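Local coordinates for putative uncharacterized protein TCIL3000_10_9440 (Trypanosoma congolense, PDB 5KMX) that forms the bilobed ectodomain of a membrane-anchored insect-stage surface antigen and may act as a sensor, at residues D12-A17 and P48-I53; N65-V68 and R72-V75; R87-R92 and A156-V161; T135-S138 and G143-C146; D174-Q177 and P182-D185. One frame throughout, in Å; residues are numbered along the deposited sequence.

Contact 1. Residues D12-A17 and P48-I53; sequences DDFKEA and PGFKSI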
# COMPACT_ATOMS: atom_id res chain seq x y z
N ASP A 12 -22.94 -2.08 1.84
CA ASP A 12 -23.43 -3.19 2.66
C ASP A 12 -22.39 -4.29 2.81
O ASP A 12 -22.29 -4.92 3.87
CB ASP A 12 -24.71 -3.77 2.05
CG ASP A 12 -25.94 -2.96 2.41
OD1 ASP A 12 -26.14 -1.88 1.82
OD2 ASP A 12 -26.72 -3.42 3.27
N ASP A 13 -21.62 -4.54 1.76
CA ASP A 13 -20.55 -5.53 1.82
C ASP A 13 -19.49 -5.10 2.83
O ASP A 13 -18.91 -5.94 3.52
CB ASP A 13 -19.92 -5.73 0.44
CG ASP A 13 -20.74 -6.66 -0.44
OD1 ASP A 13 -21.95 -6.80 -0.20
OD2 ASP A 13 -20.16 -7.25 -1.38
N PHE A 14 -19.22 -3.80 2.89
CA PHE A 14 -18.28 -3.26 3.87
C PHE A 14 -18.84 -3.37 5.28
O PHE A 14 -18.12 -3.74 6.21
CB PHE A 14 -17.96 -1.79 3.56
CG PHE A 14 -16.90 -1.22 4.46
CD1 PHE A 14 -15.58 -1.63 4.34
CD2 PHE A 14 -17.21 -0.27 5.42
CE1 PHE A 14 -14.60 -1.11 5.16
CE2 PHE A 14 -16.23 0.26 6.24
CZ PHE A 14 -14.92 -0.17 6.11
N LYS A 15 -20.12 -3.04 5.44
CA LYS A 15 -20.84 -3.26 6.69
C LYS A 15 -20.67 -4.70 7.17
O LYS A 15 -20.47 -4.95 8.36
CB LYS A 15 -22.33 -2.96 6.50
CG LYS A 15 -22.75 -1.53 6.75
CD LYS A 15 -24.27 -1.40 6.62
CE LYS A 15 -24.76 -0.01 6.94
NZ LYS A 15 -26.25 0.08 6.88
N GLU A 16 -20.74 -5.63 6.23
CA GLU A 16 -20.63 -7.05 6.52
C GLU A 16 -19.25 -7.39 7.08
O GLU A 16 -19.11 -8.24 7.97
CB GLU A 16 -20.90 -7.87 5.25
CG GLU A 16 -21.08 -9.36 5.49
CD GLU A 16 -21.48 -10.11 4.22
OE1 GLU A 16 -21.96 -9.47 3.27
OE2 GLU A 16 -21.31 -11.35 4.19
N ALA A 17 -18.22 -6.71 6.57
CA ALA A 17 -16.85 -6.97 6.98
C ALA A 17 -16.53 -6.35 8.33
O ALA A 17 -15.88 -6.97 9.17
CB ALA A 17 -15.88 -6.44 5.92
N PRO A 48 -17.37 8.21 6.23
CA PRO A 48 -18.68 8.84 6.45
C PRO A 48 -19.83 7.84 6.64
O PRO A 48 -19.91 6.84 5.92
CB PRO A 48 -18.90 9.65 5.16
CG PRO A 48 -17.54 9.96 4.68
CD PRO A 48 -16.70 8.77 5.04
N GLY A 49 -20.70 8.12 7.60
CA GLY A 49 -21.88 7.31 7.84
C GLY A 49 -21.64 6.14 8.77
O GLY A 49 -22.55 5.34 9.02
N PHE A 50 -20.42 6.04 9.30
CA PHE A 50 -20.05 4.95 10.21
C PHE A 50 -19.51 5.48 11.53
O PHE A 50 -18.86 6.53 11.57
CB PHE A 50 -19.00 4.05 9.56
CG PHE A 50 -19.49 3.29 8.36
CD1 PHE A 50 -19.45 3.87 7.10
CD2 PHE A 50 -19.97 2.01 8.49
CE1 PHE A 50 -19.89 3.17 5.99
CE2 PHE A 50 -20.42 1.30 7.39
CZ PHE A 50 -20.38 1.89 6.14
N LYS A 51 -19.79 4.76 12.61
CA LYS A 51 -19.09 4.98 13.86
C LYS A 51 -17.63 4.60 13.65
O LYS A 51 -17.31 3.87 12.71
CB LYS A 51 -19.72 4.17 15.00
CG LYS A 51 -21.08 4.69 15.44
CD LYS A 51 -21.71 3.82 16.52
CE LYS A 51 -22.43 2.61 15.93
NZ LYS A 51 -23.19 1.86 16.97
N SER A 52 -16.75 5.10 14.52
CA SER A 52 -15.31 4.85 14.37
C SER A 52 -15.01 3.36 14.22
O SER A 52 -15.30 2.57 15.11
CB SER A 52 -14.55 5.43 15.56
OG SER A 52 -14.58 6.85 15.54
N ILE A 53 -14.42 3.00 13.09
CA ILE A 53 -14.17 1.60 12.74
C ILE A 53 -12.79 1.15 13.22
O ILE A 53 -11.80 1.81 12.92
CB ILE A 53 -14.28 1.38 11.22
CG1 ILE A 53 -15.66 1.80 10.72
CG2 ILE A 53 -13.98 -0.08 10.87
CD1 ILE A 53 -15.82 1.72 9.22

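Contact 2. Residues N65-V68 and R72-V75; sequences NKDV and RLTV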
# COMPACT_ATOMS: atom_id res chain seq x y z
N ASN A 65 19.67 -1.24 5.91
CA ASN A 65 20.98 -1.73 6.29
C ASN A 65 21.35 -2.96 5.46
O ASN A 65 21.32 -2.90 4.23
CB ASN A 65 21.01 -2.02 7.80
CG ASN A 65 19.89 -2.93 8.25
OD1 ASN A 65 19.44 -3.81 7.51
ND2 ASN A 65 19.43 -2.74 9.48
N LYS A 66 21.69 -4.07 6.12
CA LYS A 66 22.08 -5.28 5.40
C LYS A 66 20.85 -6.01 4.86
O LYS A 66 20.98 -7.01 4.15
CB LYS A 66 22.88 -6.20 6.32
CG LYS A 66 24.19 -5.59 6.79
CD LYS A 66 24.83 -6.43 7.89
CE LYS A 66 26.01 -5.71 8.52
NZ LYS A 66 27.10 -5.43 7.54
N ASP A 67 19.66 -5.51 5.19
CA ASP A 67 18.43 -6.08 4.65
C ASP A 67 18.21 -5.64 3.20
O ASP A 67 17.28 -6.11 2.54
CB ASP A 67 17.22 -5.67 5.51
CG ASP A 67 17.11 -4.17 5.71
OD1 ASP A 67 17.89 -3.43 5.09
OD2 ASP A 67 16.23 -3.74 6.50
N VAL A 68 19.06 -4.74 2.72
CA VAL A 68 19.01 -4.30 1.33
C VAL A 68 20.12 -4.97 0.52
O VAL A 68 21.28 -4.97 0.92
CB VAL A 68 19.16 -2.77 1.22
CG1 VAL A 68 19.18 -2.34 -0.24
CG2 VAL A 68 18.03 -2.07 1.97
N ARG A 72 16.72 -4.43 -3.49
CA ARG A 72 15.57 -5.12 -2.91
C ARG A 72 15.67 -5.24 -1.39
O ARG A 72 16.73 -5.55 -0.84
CB ARG A 72 15.41 -6.51 -3.52
CG ARG A 72 14.69 -6.51 -4.86
CD ARG A 72 15.66 -6.52 -6.02
NE ARG A 72 15.97 -7.88 -6.43
CZ ARG A 72 17.13 -8.28 -6.94
NH1 ARG A 72 17.29 -9.55 -7.29
NH2 ARG A 72 18.13 -7.43 -7.10
N LEU A 73 14.54 -5.01 -0.72
CA LEU A 73 14.45 -5.10 0.73
C LEU A 73 13.88 -6.45 1.14
O LEU A 73 12.73 -6.77 0.84
CB LEU A 73 13.57 -3.97 1.28
CG LEU A 73 13.24 -4.00 2.77
CD1 LEU A 73 14.45 -3.60 3.60
CD2 LEU A 73 12.06 -3.09 3.07
N THR A 74 14.68 -7.25 1.84
CA THR A 74 14.22 -8.52 2.38
C THR A 74 13.77 -8.35 3.82
O THR A 74 14.53 -7.85 4.66
CB THR A 74 15.31 -9.61 2.32
OG1 THR A 74 15.81 -9.71 0.98
CG2 THR A 74 14.74 -10.95 2.75
N VAL A 75 12.54 -8.76 4.11
CA VAL A 75 11.99 -8.70 5.46
C VAL A 75 11.60 -10.09 5.94
O VAL A 75 10.88 -10.82 5.24
CB VAL A 75 10.76 -7.78 5.53
CG1 VAL A 75 10.17 -7.78 6.94
CG2 VAL A 75 11.13 -6.36 5.11

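Contact 3. Residues R87-R92 and A156-V161; sequences RRTPLR and ATLYLV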
# COMPACT_ATOMS: atom_id res chain seq x y z
N ARG A 87 9.61 -11.82 2.90
CA ARG A 87 9.11 -11.03 1.79
C ARG A 87 10.22 -10.17 1.21
O ARG A 87 10.95 -9.51 1.95
CB ARG A 87 7.94 -10.14 2.23
CG ARG A 87 7.47 -9.15 1.17
CD ARG A 87 6.91 -9.85 -0.06
NE ARG A 87 5.67 -10.56 0.25
CZ ARG A 87 4.47 -10.00 0.24
NH1 ARG A 87 4.32 -8.72 -0.08
NH2 ARG A 87 3.40 -10.73 0.55
N ARG A 88 10.33 -10.18 -0.11
CA ARG A 88 11.28 -9.33 -0.82
C ARG A 88 10.51 -8.29 -1.62
O ARG A 88 9.55 -8.63 -2.32
CB ARG A 88 12.17 -10.16 -1.73
CG ARG A 88 13.53 -9.54 -1.99
CD ARG A 88 14.46 -10.53 -2.64
NE ARG A 88 14.26 -10.62 -4.09
CZ ARG A 88 14.68 -11.63 -4.85
NH1 ARG A 88 15.33 -12.65 -4.30
NH2 ARG A 88 14.45 -11.62 -6.15
N THR A 89 10.93 -7.04 -1.52
CA THR A 89 10.26 -5.94 -2.20
C THR A 89 11.28 -5.02 -2.85
O THR A 89 12.29 -4.67 -2.23
CB THR A 89 9.39 -5.11 -1.23
OG1 THR A 89 8.51 -5.98 -0.52
CG2 THR A 89 8.57 -4.08 -1.99
N PRO A 90 11.04 -4.61 -4.11
CA PRO A 90 11.95 -3.64 -4.71
C PRO A 90 11.85 -2.27 -4.05
O PRO A 90 10.74 -1.81 -3.76
CB PRO A 90 11.50 -3.58 -6.18
CG PRO A 90 10.09 -4.04 -6.16
CD PRO A 90 10.00 -5.05 -5.06
N LEU A 91 12.99 -1.63 -3.81
CA LEU A 91 13.00 -0.30 -3.21
C LEU A 91 12.45 0.74 -4.17
O LEU A 91 11.91 1.75 -3.75
CB LEU A 91 14.42 0.08 -2.78
CG LEU A 91 15.03 -0.71 -1.63
CD1 LEU A 91 16.50 -0.36 -1.48
CD2 LEU A 91 14.28 -0.45 -0.33
N ARG A 92 12.60 0.47 -5.47
CA ARG A 92 12.20 1.41 -6.51
C ARG A 92 11.24 0.77 -7.51
O ARG A 92 11.47 -0.35 -7.98
CB ARG A 92 13.43 1.93 -7.24
CG ARG A 92 13.17 3.13 -8.14
CD ARG A 92 14.28 3.28 -9.18
NE ARG A 92 14.24 2.19 -10.15
CZ ARG A 92 15.20 1.93 -11.03
NH1 ARG A 92 16.30 2.66 -11.06
NH2 ARG A 92 15.06 0.92 -11.87
N ALA A 156 8.37 3.37 1.14
CA ALA A 156 8.31 4.05 2.43
C ALA A 156 7.56 3.20 3.45
O ALA A 156 8.00 3.05 4.59
CB ALA A 156 7.65 5.41 2.28
N THR A 157 6.42 2.66 3.03
CA THR A 157 5.58 1.85 3.91
C THR A 157 5.21 0.52 3.24
O THR A 157 4.78 0.50 2.09
CB THR A 157 4.29 2.60 4.30
OG1 THR A 157 4.63 3.89 4.81
CG2 THR A 157 3.52 1.82 5.35
N LEU A 158 5.39 -0.57 3.98
CA LEU A 158 5.17 -1.91 3.46
C LEU A 158 4.03 -2.61 4.20
O LEU A 158 4.11 -2.82 5.42
CB LEU A 158 6.45 -2.74 3.58
CG LEU A 158 6.41 -4.15 2.98
CD1 LEU A 158 6.31 -4.09 1.46
CD2 LEU A 158 7.64 -4.94 3.40
N TYR A 159 2.98 -2.97 3.47
CA TYR A 159 1.82 -3.64 4.05
C TYR A 159 1.84 -5.14 3.75
O TYR A 159 1.96 -5.54 2.59
CB TYR A 159 0.52 -3.04 3.52
CG TYR A 159 0.43 -1.53 3.64
CD1 TYR A 159 1.12 -0.70 2.77
CD2 TYR A 159 -0.36 -0.94 4.62
CE1 TYR A 159 1.05 0.67 2.87
CE2 TYR A 159 -0.44 0.44 4.73
CZ TYR A 159 0.26 1.23 3.85
OH TYR A 159 0.18 2.60 3.96
N LEU A 160 1.72 -5.95 4.79
CA LEU A 160 1.65 -7.40 4.65
C LEU A 160 0.33 -7.91 5.22
O LEU A 160 -0.24 -7.28 6.11
CB LEU A 160 2.83 -8.07 5.36
CG LEU A 160 4.22 -7.56 4.94
CD1 LEU A 160 5.30 -8.19 5.80
CD2 LEU A 160 4.48 -7.84 3.47
N VAL A 161 -0.14 -9.04 4.70
CA VAL A 161 -1.42 -9.61 5.14
C VAL A 161 -1.27 -11.09 5.49
O VAL A 161 -0.77 -11.88 4.70
CB VAL A 161 -2.50 -9.46 4.05
CG1 VAL A 161 -3.83 -9.99 4.55
CG2 VAL A 161 -2.63 -8.01 3.63

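Contact 4. Residues T135-S138 and G143-C146; sequences TESS and GEKC. With SO4 (sulfate ion), chain F.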
# COMPACT_ATOMS: atom_id res chain seq x y z
N THR A 135 4.85 11.37 -25.26
CA THR A 135 3.71 11.87 -26.02
C THR A 135 2.98 10.72 -26.72
O THR A 135 3.62 9.80 -27.23
CB THR A 135 4.14 12.91 -27.08
OG1 THR A 135 5.14 12.34 -27.93
CG2 THR A 135 4.69 14.16 -26.41
N GLU A 136 1.65 10.79 -26.74
CA GLU A 136 0.83 9.78 -27.40
C GLU A 136 -0.02 10.37 -28.52
O GLU A 136 -0.66 9.64 -29.28
CB GLU A 136 -0.07 9.07 -26.39
CG GLU A 136 0.68 8.19 -25.39
CD GLU A 136 1.45 7.07 -26.07
OE1 GLU A 136 1.01 6.60 -27.14
OE2 GLU A 136 2.50 6.66 -25.53
N SER A 137 -0.02 11.70 -28.63
CA SER A 137 -0.76 12.38 -29.68
C SER A 137 0.04 13.57 -30.20
O SER A 137 0.72 14.26 -29.44
CB SER A 137 -2.12 12.84 -29.17
OG SER A 137 -1.99 13.84 -28.18
N SER A 138 -0.05 13.81 -31.51
CA SER A 138 0.65 14.93 -32.13
C SER A 138 0.13 16.26 -31.61
O SER A 138 0.87 17.24 -31.53
CB SER A 138 0.50 14.86 -33.65
OG SER A 138 1.24 13.78 -34.19
N GLY A 143 -10.31 16.00 -24.24
CA GLY A 143 -10.71 14.63 -23.97
C GLY A 143 -9.71 13.60 -24.45
O GLY A 143 -9.99 12.40 -24.43
N GLU A 144 -8.53 14.07 -24.87
CA GLU A 144 -7.51 13.19 -25.42
C GLU A 144 -6.46 12.80 -24.38
O GLU A 144 -6.09 13.61 -23.53
CB GLU A 144 -6.81 13.85 -26.61
CG GLU A 144 -5.81 12.96 -27.31
CD GLU A 144 -5.52 13.42 -28.73
OE1 GLU A 144 -5.14 12.56 -29.56
OE2 GLU A 144 -5.66 14.62 -29.00
N LYS A 145 -6.00 11.56 -24.46
CA LYS A 145 -4.83 11.13 -23.71
C LYS A 145 -3.58 11.60 -24.44
O LYS A 145 -3.05 10.89 -25.29
CB LYS A 145 -4.82 9.60 -23.54
CG LYS A 145 -5.79 9.09 -22.50
CD LYS A 145 -5.39 9.56 -21.12
CE LYS A 145 -6.15 8.81 -20.05
NZ LYS A 145 -7.63 9.05 -20.08
N CYS A 146 -3.13 12.80 -24.09
CA CYS A 146 -2.06 13.45 -24.82
C CYS A 146 -0.69 12.83 -24.55
O CYS A 146 0.21 12.92 -25.37
CB CYS A 146 -2.02 14.94 -24.47
SG CYS A 146 -3.62 15.75 -24.56
S SO4 F . -3.08 12.42 -33.41
O1 SO4 F . -3.16 12.64 -34.85
O2 SO4 F . -2.89 13.71 -32.73
O3 SO4 F . -4.32 11.81 -32.94
O4 SO4 F . -1.96 11.54 -33.10

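Contact 5. Residues D174-Q177 and P182-D185; sequences DKYQ and PFYD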
# COMPACT_ATOMS: atom_id res chain seq x y z
N ASP A 174 -2.14 -15.52 0.36
CA ASP A 174 -1.77 -15.69 -1.04
C ASP A 174 -2.46 -14.65 -1.91
O ASP A 174 -1.84 -14.05 -2.79
CB ASP A 174 -2.13 -17.10 -1.52
CG ASP A 174 -1.23 -18.17 -0.92
OD1 ASP A 174 -0.03 -17.91 -0.74
OD2 ASP A 174 -1.74 -19.27 -0.63
N LYS A 175 -3.75 -14.43 -1.65
CA LYS A 175 -4.55 -13.52 -2.46
C LYS A 175 -4.21 -12.06 -2.18
O LYS A 175 -4.13 -11.26 -3.11
CB LYS A 175 -6.04 -13.78 -2.22
CG LYS A 175 -6.51 -15.18 -2.60
CD LYS A 175 -6.34 -15.46 -4.09
CE LYS A 175 -5.74 -16.83 -4.35
NZ LYS A 175 -4.87 -16.83 -5.56
N TYR A 176 -4.01 -11.73 -0.91
CA TYR A 176 -3.65 -10.37 -0.53
C TYR A 176 -2.15 -10.24 -0.28
O TYR A 176 -1.68 -10.44 0.84
CB TYR A 176 -4.41 -9.94 0.73
CG TYR A 176 -5.89 -9.79 0.52
CD1 TYR A 176 -6.41 -8.69 -0.16
CD2 TYR A 176 -6.77 -10.74 1.00
CE1 TYR A 176 -7.77 -8.55 -0.35
CE2 TYR A 176 -8.14 -10.61 0.82
CZ TYR A 176 -8.63 -9.51 0.14
OH TYR A 176 -9.98 -9.38 -0.05
N GLN A 177 -1.40 -9.91 -1.32
CA GLN A 177 0.04 -9.69 -1.20
C GLN A 177 0.32 -8.32 -0.59
O GLN A 177 1.45 -8.02 -0.21
CB GLN A 177 0.72 -9.83 -2.56
CG GLN A 177 0.78 -11.26 -3.07
CD GLN A 177 1.69 -12.14 -2.23
OE1 GLN A 177 1.23 -12.88 -1.36
NE2 GLN A 177 2.99 -12.06 -2.49
N PRO A 182 -4.40 -2.59 -5.66
CA PRO A 182 -4.99 -3.87 -6.07
C PRO A 182 -4.37 -5.10 -5.39
O PRO A 182 -4.56 -6.22 -5.87
CB PRO A 182 -4.72 -3.89 -7.58
CG PRO A 182 -3.44 -3.15 -7.72
CD PRO A 182 -3.47 -2.07 -6.68
N PHE A 183 -3.64 -4.88 -4.31
CA PHE A 183 -3.15 -5.96 -3.45
C PHE A 183 -2.08 -6.83 -4.11
O PHE A 183 -1.99 -8.03 -3.85
CB PHE A 183 -4.32 -6.86 -3.01
CG PHE A 183 -5.50 -6.09 -2.49
CD1 PHE A 183 -5.40 -5.35 -1.32
CD2 PHE A 183 -6.71 -6.10 -3.17
CE1 PHE A 183 -6.48 -4.64 -0.84
CE2 PHE A 183 -7.80 -5.40 -2.69
CZ PHE A 183 -7.68 -4.67 -1.53
N TYR A 184 -1.26 -6.22 -4.97
CA TYR A 184 -0.09 -6.91 -5.51
C TYR A 184 1.11 -6.76 -4.57
O TYR A 184 1.03 -6.05 -3.57
CB TYR A 184 0.27 -6.37 -6.90
CG TYR A 184 -0.85 -6.47 -7.92
CD1 TYR A 184 -1.68 -7.59 -7.98
CD2 TYR A 184 -1.07 -5.45 -8.84
CE1 TYR A 184 -2.70 -7.68 -8.92
CE2 TYR A 184 -2.09 -5.53 -9.77
CZ TYR A 184 -2.90 -6.64 -9.81
OH TYR A 184 -3.90 -6.72 -10.75
N ASP A 185 2.21 -7.43 -4.89
CA ASP A 185 3.44 -7.34 -4.11
C ASP A 185 3.94 -5.89 -4.05
O ASP A 185 4.42 -5.43 -3.01
CB ASP A 185 4.54 -8.25 -4.70
CG ASP A 185 4.44 -9.69 -4.22
OD1 ASP A 185 4.02 -9.92 -3.07
OD2 ASP A 185 4.80 -10.60 -5.00

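Contact 1. Residues D12-A17 and P48-I53
F14, K15, F50 and I53 make this contact, and the middle of it is a T-shaped pair of phenylalanines. The edge of the F14 ring points into one face of the F50 ring; the planes stand at 89° and the centroids are 5.5 Å apart. The nearest atoms are F14 CD2 and F50 CZ, at 3.9 Å, with F50 CZ lying close to the plane of the F14 ring, so ring hydrogens of F14 are directed at the pi cloud of F50. Further along the same edge, the delta methyl of I53 comes up end-on from the facing direction, and I53 CD1 sits only 3.3 Å from F14 CE2, a tight fit. K15 takes the rim of F50 instead: its CG approaches F50 CE2 at 3.7 Å, near the plane of that ring, while the rest of the lysine runs out extended.

What brings F14 here is its first torsion: with chi1 at -175° the ring swings opposite the backbone N and leaves the helix toward the loop. I53 reaches out with an extended CG1 branch (chi2 175°), which delivers CD1 to the ring edge. The contact is apolar throughout, and the backbones stay well apart, with K15 CA and F50 CA 9.0 Å from each other.

One step out, the guanidinium of R11 is hydrogen-bonded to P48 O and its side chain also packs on F50. I53 opens strand 53-63, paired through its backbone with L45 of strand 36-45, while L215 covers F14. The contact thus packs helix 11-20 onto the connection between two strands, with helix 208-216 alongside.

Contact 2. Residues N65-V68 and R72-V75
D67 and L73 form the close-packed side of this contact. The two side chains lie alongside each other and point the same way, and L73 lays its CD1 methyl against the carboxylate, 3.4 Å from both D67 CG and D67 OD2. L73 is buried and also packs on L155 of strand 145-165. Chi1 of 54° places the D67 carboxylate between the backbone N and the carbonyl carbon, and from there OD1 curls back over the turn to accept the backbone N-H of N65. That bond, N65 N to D67 OD1, is 2.9 Å long; the donor arrives on the syn side but well out of the carboxylate plane. The backbone closes the same edge: T74 N donates to D67 O at 2.9 Å, a nearly straight bond. V68 and L73 then face each other as a non-hydrogen-bonded antiparallel pair in the beta hairpin of strands 68-69 and 72-79, into which the type I turn N65-V68 leads.

Away from this the grip loosens: V68 CG2 and L73 CD1 are 4.2 Å apart. R72 turns away to a salt bridge with D70, and its NH1 makes another with a sulfate, probably from the crystallisation liquor.

The chemistry implies a turn held mainly by backbone bonds and by a carboxylate that satisfies a turn N-H, with the leucine methyl probably shielding part of that carboxylate from solvent.

Contact 3. Residues R87-R92 and A156-V161
The guanidinium of R87 has the delta methyl of L160 over one face: L160 CD2 lies 3.7 Å above the plane, shifted toward the rim, with R87 NH1 its nearest atom. Over the opposite face is D185 OD1, in a long, weak ion pair, and near the plane NH1 is hydrogen-bonded to Q177 O. The group gets there because the arginine chain leaves opposite its backbone N and then folds over at chi2 and chi3, 64° and 67°, so that CG also comes within 4.0 Å of L160 CD2. The buried charge is probably balanced by D185 and E172, both long and weak, with Q177 O as the firm partner.

Two residues on, T89 and L158 pass alongside each other, running in opposite directions. Here T89 OG1 approaches L158 CD1 at 3.5 Å, and T89 CG2 reaches the same methyl at 4.1 Å.

Side chains fill the gap between backbones that are not paired here; T89 CA and L158 CA are 8.6 Å apart. Strand 85-100 is bonded at this point to strand 72-79, R87 with V75 and T89 with L73, whereas L91 pairs with L155 of strand 145-165. A classic beta bulge at A156 and T157 lies opposite G189 of strand 189-191.

Contact 4. Residues T135-S138 and G143-C146
S137 and E144 face each other across the turn, the serine CB against the carboxylate. E144 is stretched out from its backbone, with CG opposite the backbone N and the chain extended beyond, so its OE1 comes to 3.1 Å from S137 CB, while S137 OG sits beside the carboxylate carbon, 3.6 Å from E144 CD. Chi1 of 66° tucks that hydroxyl between the serine's own N and carbonyl carbon, turned in toward C146, whose CA is 3.4 Å from S137 OG. The hydroxyl's polar partner is K139 O, and the other carboxylate oxygen, E144 OE2, makes a salt bridge with R141; both residues are thus gripped from the loop between the segments.

The backbone supplies the well-formed hydrogen bond. E136 N donates to C146 O at 2.9 Å, almost straight at 175°, though the N-H comes from well above the carbonyl plane. S137 N adds a weak second bond to the same oxygen.

Beyond S137, S138 N makes weak bonds to two oxygens of a sulfate, probably from the crystallisation liquor, which R141 also binds; that arginine probably offsets the charge of both E144 and the anion.

K145 is the centre of an inverse gamma turn. The whole is a beta-hairpin connection between strands 132-135 and 145-165, where the C140-C146 disulfide ties the connecting loop to the start of strand 145-165, about 30 Å from the chain's centre and probably in the second lobe.

Contact 5. Residues D174-Q177 and P182-D185
Y176 and F183 meet where the long loop joining strands 169-172 and 189-191 doubles back on itself, and they form an edge-to-face aromatic pair. The Y176 edge drives into the F183 face, the planes standing at 86° and the centroids 4.9 Å apart. Y176 CE1 sits over the centre of the phenylalanine ring, and Y176 CD1 comes to 3.6 Å from F183 CG. The two side chains run the same way, each with CG anti to its carbonyl carbon. Beyond the pair, Y176 OH is hydrogen-bonded to Q214, and helix 208-216 packs against both rings, with I210 touching each.

This irregular, strandless loop is shaped by a cis peptide before P182 and by F183, whose backbone (phi 69°) lies in the left-handed helical region; the bend presents F183 O to Q177 N, a weak bond of 3.2 Å.

Further on, Q177, its chain bent at chi2, brings its amide beside D185, with the amide and carboxylate planes 69° apart. Q177 NE2 is modelled so close to D185 OD1 that the bond is doubtful in detail. The far end of the loop is tied in by Q188, hydrogen-bonded to D185 O, and by S187, which accepts from Y184 N.

Overall arrangement
Contact 3 is the buried one, about 8 Å from the chain's centre, and couples two strands through leucine methyls, a threonine and an arginine. Contacts 2 and 5 flank it and touch it: contact 2 through backbone bonds between strands 72-79 and 85-100, contact 5 through R87 reaching Q177 and D185. Both are surface contacts, the one a turn held by backbone and carboxylate, the other an aromatic pair against helix 208-216. Contact 1, partly buried, is purely apolar and shares that helix as a neighbour. Contact 4 stands alone, its centre about 33 Å from that of contact 3, yet uses the same long strand 145-165; its chemistry is polar and disulfide-stabilised.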